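Local coordinates for 182aa long hypothetical protein (Pyrococcus horikoshii, PDB 2GAN), which is of uncharacterised function but probably transfers an acetyl group from acetyl-CoA to an unidentified acceptor, as a member of the GNAT acetyltransferase family, at residues A[2-7]-A[124-129]; A[16-21]-A[48-53]; A[92-97]-A[106-111]. One frame throughout, in Å; residues are numbered along the deposited sequence.

Interaction 1. Residues A[2-7]-A[124-129]; sequences EGVKKI and GSTLLE. With SO4 (sulfate ion), chain C.
V4 and T126 carry this contact between edge strand 2-6 and helix 123-137, and what they share is purely apolar. The CG2 methyl of V4 lies 3.7 Å from CG2 of T126, the two side chains running alongside in opposite directions. T126 can offer that methyl because its CG2 stands anti to the backbone N (chi1 -68°, measured to OG1), while OG1 turns back to the carbonyl O of G122, one turn earlier. L127 adds a looser touch, its CD2 4.5 Å from V4 CG2; the same leucine also packs on F112 of strand 106-114. The main-chain bonds of strand 2-6 go instead to strand 68-74, with G3 and K5 paired to Q73 and T71.

The polar interactions lie at the start of the helix, where a sulfate, probably from the crystallisation liquor, is bound. G124 N donates to O3 at 2.8 Å. A second oxygen, O4, takes two bonds from one residue: S125 N at 2.9 Å, nearly straight at 161°, and S125 OG at 2.8 Å. G122 N and Y156 OH of the second subunit also bind it.

The chemistry thus divides the helix: a light methyl contact joins it to the strand, whereas its N-terminal amides receive an anion, consistent with the site where GNAT enzymes hold the pyrophosphate of acetyl-CoA.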
# COMPACT_ATOMS: atom_id res chain seq x y z
N GLU A 2 -12.82 22.46 15.42
CA GLU A 2 -12.00 21.87 14.38
C GLU A 2 -12.38 22.45 13.02
O GLU A 2 -13.33 23.23 12.92
CB GLU A 2 -12.18 20.35 14.37
CG GLU A 2 -13.61 19.89 14.10
CD GLU A 2 -13.78 18.40 14.29
OE1 GLU A 2 -14.83 17.85 13.90
OE2 GLU A 2 -12.86 17.76 14.84
N GLY A 3 -11.63 22.07 11.99
CA GLY A 3 -11.91 22.57 10.66
C GLY A 3 -10.66 22.80 9.84
O GLY A 3 -9.54 22.69 10.34
N VAL A 4 -10.86 23.13 8.56
CA VAL A 4 -9.76 23.40 7.64
C VAL A 4 -9.19 24.78 7.93
O VAL A 4 -9.93 25.72 8.16
CB VAL A 4 -10.24 23.36 6.19
CG1 VAL A 4 -9.10 23.71 5.24
CG2 VAL A 4 -10.79 21.98 5.86
N LYS A 5 -7.88 24.90 7.93
CA LYS A 5 -7.30 26.20 8.20
C LYS A 5 -6.09 26.41 7.32
O LYS A 5 -5.20 25.55 7.24
CB LYS A 5 -6.93 26.32 9.68
CG LYS A 5 -6.41 27.68 10.08
CD LYS A 5 -6.35 27.80 11.59
CE LYS A 5 -5.78 29.14 12.02
NZ LYS A 5 -4.35 29.29 11.63
N LYS A 6 -6.06 27.55 6.65
CA LYS A 6 -4.96 27.88 5.76
C LYS A 6 -3.79 28.39 6.59
O LYS A 6 -3.99 29.06 7.59
CB LYS A 6 -5.40 28.96 4.77
CG LYS A 6 -4.40 29.23 3.64
CD LYS A 6 -5.00 30.20 2.64
CE LYS A 6 -4.14 30.35 1.38
NZ LYS A 6 -2.81 30.98 1.64
N ILE A 7 -2.57 28.04 6.19
CA ILE A 7 -1.40 28.52 6.91
C ILE A 7 -0.79 29.67 6.11
O ILE A 7 -0.26 29.47 5.02
CB ILE A 7 -0.33 27.43 7.09
CG1 ILE A 7 -0.93 26.16 7.71
CG2 ILE A 7 0.79 27.97 7.97
CD1 ILE A 7 -1.55 26.35 9.10
N GLY A 124 -9.52 13.13 5.74
CA GLY A 124 -8.90 13.06 4.44
C GLY A 124 -9.84 13.51 3.33
O GLY A 124 -9.44 14.28 2.45
N SER A 125 -11.09 13.05 3.38
CA SER A 125 -12.07 13.42 2.38
C SER A 125 -12.28 14.93 2.33
O SER A 125 -12.36 15.52 1.25
CB SER A 125 -13.42 12.74 2.66
OG SER A 125 -13.28 11.32 2.67
N THR A 126 -12.37 15.55 3.50
CA THR A 126 -12.58 16.99 3.63
C THR A 126 -11.41 17.76 3.06
O THR A 126 -11.60 18.75 2.33
CB THR A 126 -12.76 17.39 5.12
OG1 THR A 126 -13.99 16.86 5.61
CG2 THR A 126 -12.74 18.90 5.29
N LEU A 127 -10.21 17.33 3.40
CA LEU A 127 -9.02 17.99 2.88
C LEU A 127 -8.97 17.87 1.36
O LEU A 127 -8.97 18.88 0.66
CB LEU A 127 -7.76 17.40 3.52
CG LEU A 127 -7.49 17.86 4.96
CD1 LEU A 127 -6.27 17.14 5.52
CD2 LEU A 127 -7.26 19.37 4.97
N LEU A 128 -8.98 16.64 0.86
CA LEU A 128 -8.91 16.40 -0.59
C LEU A 128 -9.97 17.19 -1.35
O LEU A 128 -9.66 17.88 -2.32
CB LEU A 128 -9.03 14.90 -0.89
CG LEU A 128 -8.69 14.42 -2.30
CD1 LEU A 128 -7.29 14.90 -2.71
CD2 LEU A 128 -8.76 12.91 -2.35
N GLU A 129 -11.23 17.08 -0.91
CA GLU A 129 -12.32 17.81 -1.55
C GLU A 129 -12.01 19.30 -1.58
O GLU A 129 -12.18 19.97 -2.60
CB GLU A 129 -13.63 17.58 -0.80
CG GLU A 129 -14.76 18.51 -1.24
CD GLU A 129 -16.05 18.31 -0.45
OE1 GLU A 129 -16.00 18.42 0.80
OE2 GLU A 129 -17.10 18.06 -1.08
S SO4 C . -11.01 9.76 5.54
O1 SO4 C . -11.63 8.96 6.62
O2 SO4 C . -10.71 8.88 4.41
O3 SO4 C . -9.76 10.37 6.05
O4 SO4 C . -11.92 10.82 5.11

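Interaction 2. Residues A[16-21]-A[48-53]; sequences ELLELM and NGFREV. Unlike the reference sequence in segment 48-53: N48 (reference Asp).
L18 meets both F50 and R51, and these three residues carry most of the packing of helix 14-27 against helix 47-65, with M21 adding to it. The two short helical segments approach to 10.6 Å between axes, with their directions 124° apart, and L18 and R51 have the nearest pair of CA atoms across them.

L18 reaches over with its branches. CD2 comes up against the aliphatic part of R51, 3.3 Å from CG and 3.4 Å from CD of that arginine, a tight fit in which the two chains cross obliquely. The other methyl, CD1, stands 4.4 Å from F50 CE2, so the leucine's fork serves both neighbours. R51 contributes methylenes alone to this contact; its chain bends about the CG-CD bond, the bond that L18 CD2 touches (chi3 97°).

F50 points its ring at the other helix, an extension set by CG standing anti to the backbone N (chi1 178°). The far end of the ring does the touching: CZ lies 3.9 Å from CB of M21, a selenomethionine in this crystal, and 3.7 Å from the carbonyl O of the same residue, which approaches the ring at a slant. Beyond these partners the ring stacks on Y54, meets Y25 and rests on P33, making it part of an aromatic cluster. Were F50 cut back to an alanine, L18 and M21 would probably border a gap and Y54 would lose the ring it stacks on.

Two crossing helices that follow strand 2-6 in the chain and precede strand 68-74, one laid against the central sheet, match the helical pair expected after the first strand in GNAT acetyltransferases.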
# COMPACT_ATOMS: atom_id res chain seq x y z
N GLU A 16 5.97 21.46 14.13
CA GLU A 16 4.76 20.68 14.36
C GLU A 16 4.57 19.66 13.23
O GLU A 16 4.19 18.52 13.48
CB GLU A 16 3.53 21.58 14.47
CG GLU A 16 2.26 20.78 14.78
CD GLU A 16 1.10 21.62 15.26
OE1 GLU A 16 1.16 22.87 15.17
OE2 GLU A 16 0.11 21.03 15.73
N LEU A 17 4.84 20.08 12.00
CA LEU A 17 4.71 19.20 10.84
C LEU A 17 5.76 18.08 10.88
O LEU A 17 5.46 16.91 10.61
CB LEU A 17 4.84 20.00 9.54
CG LEU A 17 3.65 20.89 9.15
CD1 LEU A 17 4.02 21.78 7.96
CD2 LEU A 17 2.45 20.01 8.79
N LEU A 18 7.00 18.44 11.21
CA LEU A 18 8.07 17.46 11.28
C LEU A 18 7.68 16.27 12.17
O LEU A 18 7.85 15.11 11.78
CB LEU A 18 9.34 18.12 11.85
CG LEU A 18 10.63 17.30 11.78
CD1 LEU A 18 10.98 17.01 10.33
CD2 LEU A 18 11.75 18.08 12.44
N GLU A 19 7.15 16.58 13.35
CA GLU A 19 6.75 15.55 14.32
C GLU A 19 5.55 14.75 13.82
O GLU A 19 5.43 13.55 14.09
CB GLU A 19 6.45 16.22 15.67
CG GLU A 19 6.09 15.26 16.81
CD GLU A 19 6.34 15.87 18.19
OE1 GLU A 19 6.27 17.12 18.32
OE2 GLU A 19 6.60 15.11 19.15
N LEU A 20 4.65 15.40 13.09
CA LEU A 20 3.49 14.70 12.53
C LEU A 20 4.01 13.71 11.48
O LEU A 20 3.59 12.55 11.44
CB LEU A 20 2.52 15.70 11.89
CG LEU A 20 1.40 15.14 10.99
CD1 LEU A 20 0.64 14.05 11.72
CD2 LEU A 20 0.46 16.26 10.56
N MSE A 21 4.94 14.16 10.64
CA MSE A 21 5.48 13.28 9.61
C MSE A 21 6.25 12.10 10.19
O MSE A 21 6.29 11.02 9.59
CB MSE A 21 6.36 14.08 8.63
CG MSE A 21 5.58 15.12 7.83
SE MSE A 21 4.08 14.32 6.85
CE MSE A 21 4.93 14.16 5.14
N ASN A 48 15.52 11.14 15.48
CA ASN A 48 16.71 11.90 15.11
C ASN A 48 17.16 11.57 13.69
O ASN A 48 17.47 12.46 12.91
CB ASN A 48 17.87 11.62 16.09
CG ASN A 48 17.52 11.96 17.53
OD1 ASN A 48 16.94 13.02 17.81
ND2 ASN A 48 17.88 11.08 18.45
N GLY A 49 17.18 10.28 13.36
CA GLY A 49 17.58 9.89 12.02
C GLY A 49 16.59 10.38 10.98
O GLY A 49 16.98 10.78 9.88
N PHE A 50 15.31 10.35 11.32
CA PHE A 50 14.28 10.80 10.40
C PHE A 50 14.46 12.28 10.13
O PHE A 50 14.56 12.70 8.98
CB PHE A 50 12.89 10.57 10.98
CG PHE A 50 11.77 11.06 10.10
CD1 PHE A 50 11.36 10.32 9.00
CD2 PHE A 50 11.14 12.27 10.36
CE1 PHE A 50 10.32 10.78 8.17
CE2 PHE A 50 10.11 12.74 9.54
CZ PHE A 50 9.70 11.99 8.44
N ARG A 51 14.52 13.07 11.20
CA ARG A 51 14.67 14.51 11.08
C ARG A 51 15.88 14.91 10.25
O ARG A 51 15.78 15.71 9.32
CB ARG A 51 14.79 15.15 12.46
CG ARG A 51 14.73 16.67 12.42
CD ARG A 51 14.72 17.27 13.81
NE ARG A 51 16.05 17.68 14.24
CZ ARG A 51 16.72 18.69 13.70
NH1 ARG A 51 16.19 19.39 12.72
NH2 ARG A 51 17.93 19.00 14.15
N GLU A 52 17.03 14.32 10.58
CA GLU A 52 18.27 14.62 9.89
C GLU A 52 18.18 14.46 8.38
O GLU A 52 18.84 15.18 7.64
CB GLU A 52 19.38 13.73 10.41
CG GLU A 52 20.75 14.13 9.91
CD GLU A 52 21.83 13.19 10.37
OE1 GLU A 52 21.85 12.86 11.58
OE2 GLU A 52 22.66 12.78 9.52
N VAL A 53 17.37 13.52 7.93
CA VAL A 53 17.27 13.27 6.51
C VAL A 53 15.99 13.80 5.85
O VAL A 53 15.87 13.76 4.63
CB VAL A 53 17.41 11.76 6.24
CG1 VAL A 53 16.10 11.05 6.53
CG2 VAL A 53 17.88 11.53 4.83

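Interaction 3. Residues A[92-97]-A[106-111]; sequences KGIWWV and VGLIEF. With SO4 (sulfate ion), chain D.
L108 is the bump of this contact, and the hollow that takes it is formed by I94, W96 and V97 of the loop leading into strand 106-114. The loop folds back as a type I turn from I94 to V97, closed by V97 N donating to I94 O at 3.0 Å, and this brings the three side chains round to one side.

On one wall stands the W96 indole. Its CH2 corner lies 4.0 Å from L108 CG, the two side chains sliding past each other in opposite directions. The other wall is aliphatic: V97 CG2 sits 4.1 Å from L108 CD2, while I94 CD1 points at the same methyl, their modelled separation being too short to trust. Both walls are joined within the loop, since I94 CG2 and V97 CG2 lie over one face of the indole, 3.3 Å and 3.8 Å above its plane. With CG placed between the backbone N and the carbonyl carbon (chi1 54°), W96 swings its ring across these methyls.

Further along the strand, E110 OE2 comes to the edge of the same ring, 4.2 Å from CZ2, with the carboxylate and indole planes 60° apart. The next residue, F111, departs from strand geometry with left-handed backbone angles, and its N donates to O4 of a sulfate at 2.8 Å; R61 binds the same ion.

The hollow round L108 packs three residues before this break, which is consistent with the bulged fourth strand of GNAT acetyltransferases, whose main chain in relatives binds the pantetheine and acetyl end of acetyl-CoA.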
# COMPACT_ATOMS: atom_id res chain seq x y z
N LYS A 92 9.25 25.03 -11.31
CA LYS A 92 9.26 24.53 -9.94
C LYS A 92 10.35 23.49 -9.69
O LYS A 92 10.76 23.29 -8.56
CB LYS A 92 7.90 23.93 -9.58
CG LYS A 92 6.83 24.95 -9.29
CD LYS A 92 7.05 25.63 -7.94
CE LYS A 92 5.87 26.52 -7.59
NZ LYS A 92 6.02 27.14 -6.27
N GLY A 93 10.80 22.83 -10.74
CA GLY A 93 11.84 21.82 -10.58
C GLY A 93 11.34 20.58 -9.85
O GLY A 93 12.13 19.87 -9.23
N ILE A 94 10.04 20.32 -9.92
CA ILE A 94 9.49 19.15 -9.26
C ILE A 94 10.03 17.93 -9.98
O ILE A 94 9.70 17.69 -11.15
CB ILE A 94 7.97 19.20 -9.27
CG1 ILE A 94 7.53 20.43 -8.48
CG2 ILE A 94 7.38 17.95 -8.62
CD1 ILE A 94 6.20 20.96 -8.89
N TRP A 95 10.85 17.16 -9.27
CA TRP A 95 11.52 16.00 -9.83
C TRP A 95 10.71 14.99 -10.65
O TRP A 95 11.21 14.44 -11.62
CB TRP A 95 12.31 15.25 -8.73
CG TRP A 95 11.46 14.44 -7.79
CD1 TRP A 95 10.86 14.88 -6.64
CD2 TRP A 95 11.08 13.07 -7.95
NE1 TRP A 95 10.13 13.86 -6.07
CE2 TRP A 95 10.25 12.74 -6.85
CE3 TRP A 95 11.36 12.09 -8.91
CZ2 TRP A 95 9.69 11.46 -6.69
CZ3 TRP A 95 10.81 10.82 -8.74
CH2 TRP A 95 9.98 10.52 -7.64
N TRP A 96 9.45 14.76 -10.27
CA TRP A 96 8.66 13.79 -11.03
C TRP A 96 7.84 14.39 -12.17
O TRP A 96 7.31 13.66 -13.00
CB TRP A 96 7.75 12.98 -10.08
CG TRP A 96 6.87 13.82 -9.20
CD1 TRP A 96 7.19 14.35 -7.97
CD2 TRP A 96 5.55 14.28 -9.50
NE1 TRP A 96 6.16 15.11 -7.50
CE2 TRP A 96 5.14 15.09 -8.42
CE3 TRP A 96 4.68 14.10 -10.58
CZ2 TRP A 96 3.88 15.72 -8.39
CZ3 TRP A 96 3.43 14.72 -10.56
CH2 TRP A 96 3.05 15.53 -9.46
N VAL A 97 7.74 15.72 -12.22
CA VAL A 97 6.95 16.39 -13.25
C VAL A 97 7.49 16.46 -14.69
O VAL A 97 8.44 17.17 -14.98
CB VAL A 97 6.58 17.82 -12.81
CG1 VAL A 97 5.85 18.56 -13.93
CG2 VAL A 97 5.70 17.76 -11.56
N VAL A 106 -2.23 23.04 -15.24
CA VAL A 106 -1.80 22.01 -14.29
C VAL A 106 -1.80 22.48 -12.83
O VAL A 106 -1.28 23.54 -12.50
CB VAL A 106 -0.38 21.46 -14.64
CG1 VAL A 106 0.08 20.49 -13.58
CG2 VAL A 106 -0.42 20.76 -15.99
N GLY A 107 -2.39 21.65 -11.97
CA GLY A 107 -2.44 21.94 -10.55
C GLY A 107 -1.96 20.70 -9.80
O GLY A 107 -2.47 19.60 -10.03
N LEU A 108 -1.00 20.88 -8.90
CA LEU A 108 -0.44 19.77 -8.13
C LEU A 108 -0.91 19.70 -6.68
O LEU A 108 -0.93 20.70 -5.98
CB LEU A 108 1.09 19.87 -8.14
CG LEU A 108 1.92 19.34 -9.31
CD1 LEU A 108 1.16 19.41 -10.60
CD2 LEU A 108 3.22 20.12 -9.39
N ILE A 109 -1.28 18.50 -6.26
CA ILE A 109 -1.70 18.26 -4.88
C ILE A 109 -0.65 17.33 -4.30
O ILE A 109 -0.25 16.36 -4.95
CB ILE A 109 -3.08 17.58 -4.81
CG1 ILE A 109 -4.18 18.61 -5.12
CG2 ILE A 109 -3.27 16.92 -3.43
CD1 ILE A 109 -5.58 18.03 -5.22
N GLU A 110 -0.20 17.62 -3.09
CA GLU A 110 0.80 16.78 -2.43
C GLU A 110 0.78 17.07 -0.94
O GLU A 110 -0.05 17.84 -0.46
CB GLU A 110 2.20 17.03 -3.04
CG GLU A 110 2.70 18.47 -3.00
CD GLU A 110 3.92 18.70 -3.92
OE1 GLU A 110 4.64 19.70 -3.71
OE2 GLU A 110 4.15 17.91 -4.86
N PHE A 111 1.68 16.42 -0.20
CA PHE A 111 1.76 16.64 1.24
C PHE A 111 0.38 16.39 1.86
O PHE A 111 -0.05 17.13 2.74
CB PHE A 111 2.21 18.08 1.49
CG PHE A 111 2.85 18.29 2.83
CD1 PHE A 111 2.25 19.11 3.77
CD2 PHE A 111 4.09 17.73 3.11
CE1 PHE A 111 2.89 19.39 4.98
CE2 PHE A 111 4.74 18.00 4.31
CZ PHE A 111 4.14 18.82 5.25
S SO4 D . 4.46 14.08 -1.04
O1 SO4 D . 3.75 13.35 0.03
O2 SO4 D . 3.91 13.69 -2.36
O3 SO4 D . 5.89 13.72 -0.98
O4 SO4 D . 4.28 15.52 -0.86

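How the interactions relate
Strand 106-114 and what follows it tie the three contacts together. Interaction 2 touches interaction 3 directly through F111: L17 CD2 lies 3.9 Å from F111 CE1, and M21 CE is equally far from F111 CE2. Interaction 1 comes within about 4 Å of interaction 3 at the nearest atoms without touching, its helix 123-137 being the next element after that strand. The centres remain about 20 to 22 Å apart. Two sulfates mark the helix start of interaction 1 and F111 in interaction 3; the side chain of M21 in interaction 2 is about 5 Å from the sulfate at F111. Together they may outline the cofactor and acceptor cleft.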